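Local atomic coordinates of thiol-disulfide isomerase and thioredoxins (Corynebacterium glutamicum, PDB entry 3LOR), a protein that probably acts as a thiol-disulfide oxidoreductase or isomerase of the thioredoxin-like superfamily, and can bind calcium. Residues P8-D13 and S123-D128. Numbering follows the deposited sequence.
Sequences PLLELD and SIILAD
Just beyond Ala127, whose CB meets Leu10, the carboxylate oxygen Asp128 OD1 is gripped by salt bridges from both Arg132 and Arg134, while OD2 accepts the backbone N-H of Lys130; an aspartate, short and with two acceptors, suits this turn after the strand. The contact between 8-13 and 123-128 is itself wholly apolar and rests on one leucine. With CG anti to the backbone N (chi1 174°), Leu10 sends its forked end to the strand and divides it: CD1 comes to Ile125 CG2 at 4.2 Å, and CD2 lies 4.1 Å from Ala127 CB. Ile125 and Ala127, two apart on an extended strand, offer the same face; the alanine offers a single methyl to the leucine, and the beta-branched isoleucine, a residue type at home in strands, presents its CG2 methyl beside it. Glu11, Leu12 and Asp13 contribute to a calcium site seen for this protein, although no calcium is bound to this chain. The loop that carries them meets the sheet of the thioredoxin-like fold through Leu10, and backbone hydrogen bonds of Pro8 with Ile133 and Leu10 with Gly131 also tie it there. Strand 123-127 runs antiparallel between strands 32-38 and 133-138, whose Val33 and Ile133 also touch Leu10; Leu126, pointing away from the loop, packs against helix 143-154.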
loop_
_atom_site.group_PDB
_atom_site.type_symbol
_atom_site.label_atom_id
_atom_site.label_comp_id
_atom_site.label_asym_id
_atom_site.label_seq_id
_atom_site.Cartn_x
_atom_site.Cartn_y
_atom_site.Cartn_z
ATOM N N PRO A 8 -33.111 11.810 -11.586
ATOM C CA PRO A 8 -33.930 10.613 -11.526
ATOM C C PRO A 8 -33.781 9.897 -10.224
ATOM O O PRO A 8 -32.730 9.947 -9.664
ATOM C CB PRO A 8 -33.312 9.762 -12.594
ATOM C CG PRO A 8 -31.930 10.098 -12.523
ATOM C CD PRO A 8 -31.847 11.539 -12.255
ATOM N N LEU A 9 -34.825 9.223 -9.787
ATOM C CA LEU A 9 -34.796 8.374 -8.617
ATOM C C LEU A 9 -34.048 7.105 -8.863
ATOM O O LEU A 9 -34.046 6.603 -9.933
ATOM C CB LEU A 9 -36.194 8.038 -8.166
ATOM C CG LEU A 9 -37.121 9.156 -7.751
ATOM C CD1 LEU A 9 -38.498 8.703 -7.828
ATOM C CD2 LEU A 9 -36.846 9.577 -6.391
ATOM N N LEU A 10 -33.440 6.566 -7.844
ATOM C CA LEU A 10 -32.821 5.293 -7.981
ATOM C C LEU A 10 -33.877 4.197 -8.057
ATOM O O LEU A 10 -34.701 4.081 -7.205
ATOM C CB LEU A 10 -31.913 5.079 -6.804
ATOM C CG LEU A 10 -31.246 3.749 -6.640
ATOM C CD1 LEU A 10 -30.229 3.585 -7.656
ATOM C CD2 LEU A 10 -30.653 3.645 -5.325
ATOM N N GLU A 11 -33.826 3.425 -9.127
ATOM C CA GLU A 11 -34.674 2.279 -9.337
ATOM C C GLU A 11 -33.902 1.082 -9.850
ATOM O O GLU A 11 -33.666 0.942 -11.025
ATOM C CB GLU A 11 -35.797 2.592 -10.308
ATOM C CG GLU A 11 -36.453 3.912 -10.171
ATOM C CD GLU A 11 -37.577 3.892 -9.192
ATOM O OE1 GLU A 11 -38.341 4.838 -9.131
ATOM O OE2 GLU A 11 -37.675 2.915 -8.484
ATOM N N LEU A 12 -33.525 0.206 -8.955
ATOM C CA LEU A 12 -32.857 -0.991 -9.347
ATOM C C LEU A 12 -33.834 -1.910 -10.028
ATOM O O LEU A 12 -34.917 -2.040 -9.563
ATOM C CB LEU A 12 -32.296 -1.654 -8.116
ATOM C CG LEU A 12 -31.249 -0.864 -7.361
ATOM C CD1 LEU A 12 -30.660 -1.613 -6.274
ATOM C CD2 LEU A 12 -30.212 -0.409 -8.281
ATOM N N ASP A 13 -33.461 -2.535 -11.134
ATOM C CA ASP A 13 -34.266 -3.600 -11.689
ATOM C C ASP A 13 -33.577 -4.883 -11.309
ATOM O O ASP A 13 -32.526 -5.163 -11.781
ATOM C CB ASP A 13 -34.396 -3.526 -13.209
ATOM C CG ASP A 13 -34.985 -2.235 -13.725
ATOM O OD1 ASP A 13 -35.910 -1.667 -13.180
ATOM O OD2 ASP A 13 -34.501 -1.792 -14.745
ATOM N N SER A 123 -18.630 0.187 -11.221
ATOM C CA SER A 123 -19.256 1.466 -11.139
ATOM C C SER A 123 -19.852 1.697 -9.777
ATOM O O SER A 123 -20.216 0.794 -9.109
ATOM C CB SER A 123 -20.320 1.615 -12.191
ATOM O OG SER A 123 -19.761 1.905 -13.407
ATOM N N ILE A 124 -19.949 2.946 -9.393
ATOM C CA ILE A 124 -20.671 3.327 -8.217
ATOM C C ILE A 124 -21.823 4.236 -8.535
ATOM O O ILE A 124 -21.723 5.073 -9.358
ATOM C CB ILE A 124 -19.772 3.950 -7.189
ATOM C CG1 ILE A 124 -18.637 3.027 -6.887
ATOM C CG2 ILE A 124 -20.436 4.073 -5.915
ATOM C CD1 ILE A 124 -17.878 3.460 -5.751
ATOM N N ILE A 125 -22.930 4.006 -7.889
ATOM C CA ILE A 125 -24.016 4.898 -7.933
ATOM C C ILE A 125 -24.262 5.351 -6.510
ATOM O O ILE A 125 -24.441 4.541 -5.633
ATOM C CB ILE A 125 -25.270 4.205 -8.495
ATOM C CG1 ILE A 125 -25.036 3.661 -9.886
ATOM C CG2 ILE A 125 -26.423 5.106 -8.502
ATOM C CD1 ILE A 125 -26.103 2.829 -10.357
ATOM N N LEU A 126 -24.282 6.654 -6.306
ATOM C CA LEU A 126 -24.702 7.234 -5.050
ATOM C C LEU A 126 -26.028 7.917 -5.152
ATOM O O LEU A 126 -26.253 8.660 -6.029
ATOM C CB LEU A 126 -23.688 8.205 -4.512
ATOM C CG LEU A 126 -22.258 7.750 -4.405
ATOM C CD1 LEU A 126 -21.375 8.865 -4.152
ATOM C CD2 LEU A 126 -22.068 6.683 -3.434
ATOM N N ALA A 127 -26.907 7.601 -4.241
ATOM C CA ALA A 127 -28.163 8.281 -4.103
ATOM C C ALA A 127 -28.272 8.938 -2.751
ATOM O O ALA A 127 -27.704 8.500 -1.802
ATOM C CB ALA A 127 -29.286 7.364 -4.325
ATOM N N ASP A 128 -29.019 10.021 -2.707
ATOM C CA ASP A 128 -29.239 10.777 -1.490
ATOM C C ASP A 128 -30.351 10.245 -0.605
ATOM O O ASP A 128 -30.941 9.280 -0.897
ATOM C CB ASP A 128 -29.377 12.272 -1.742
ATOM C CG ASP A 128 -30.574 12.630 -2.565
ATOM O OD1 ASP A 128 -30.492 13.578 -3.306
ATOM O OD2 ASP A 128 -31.588 11.973 -2.496
#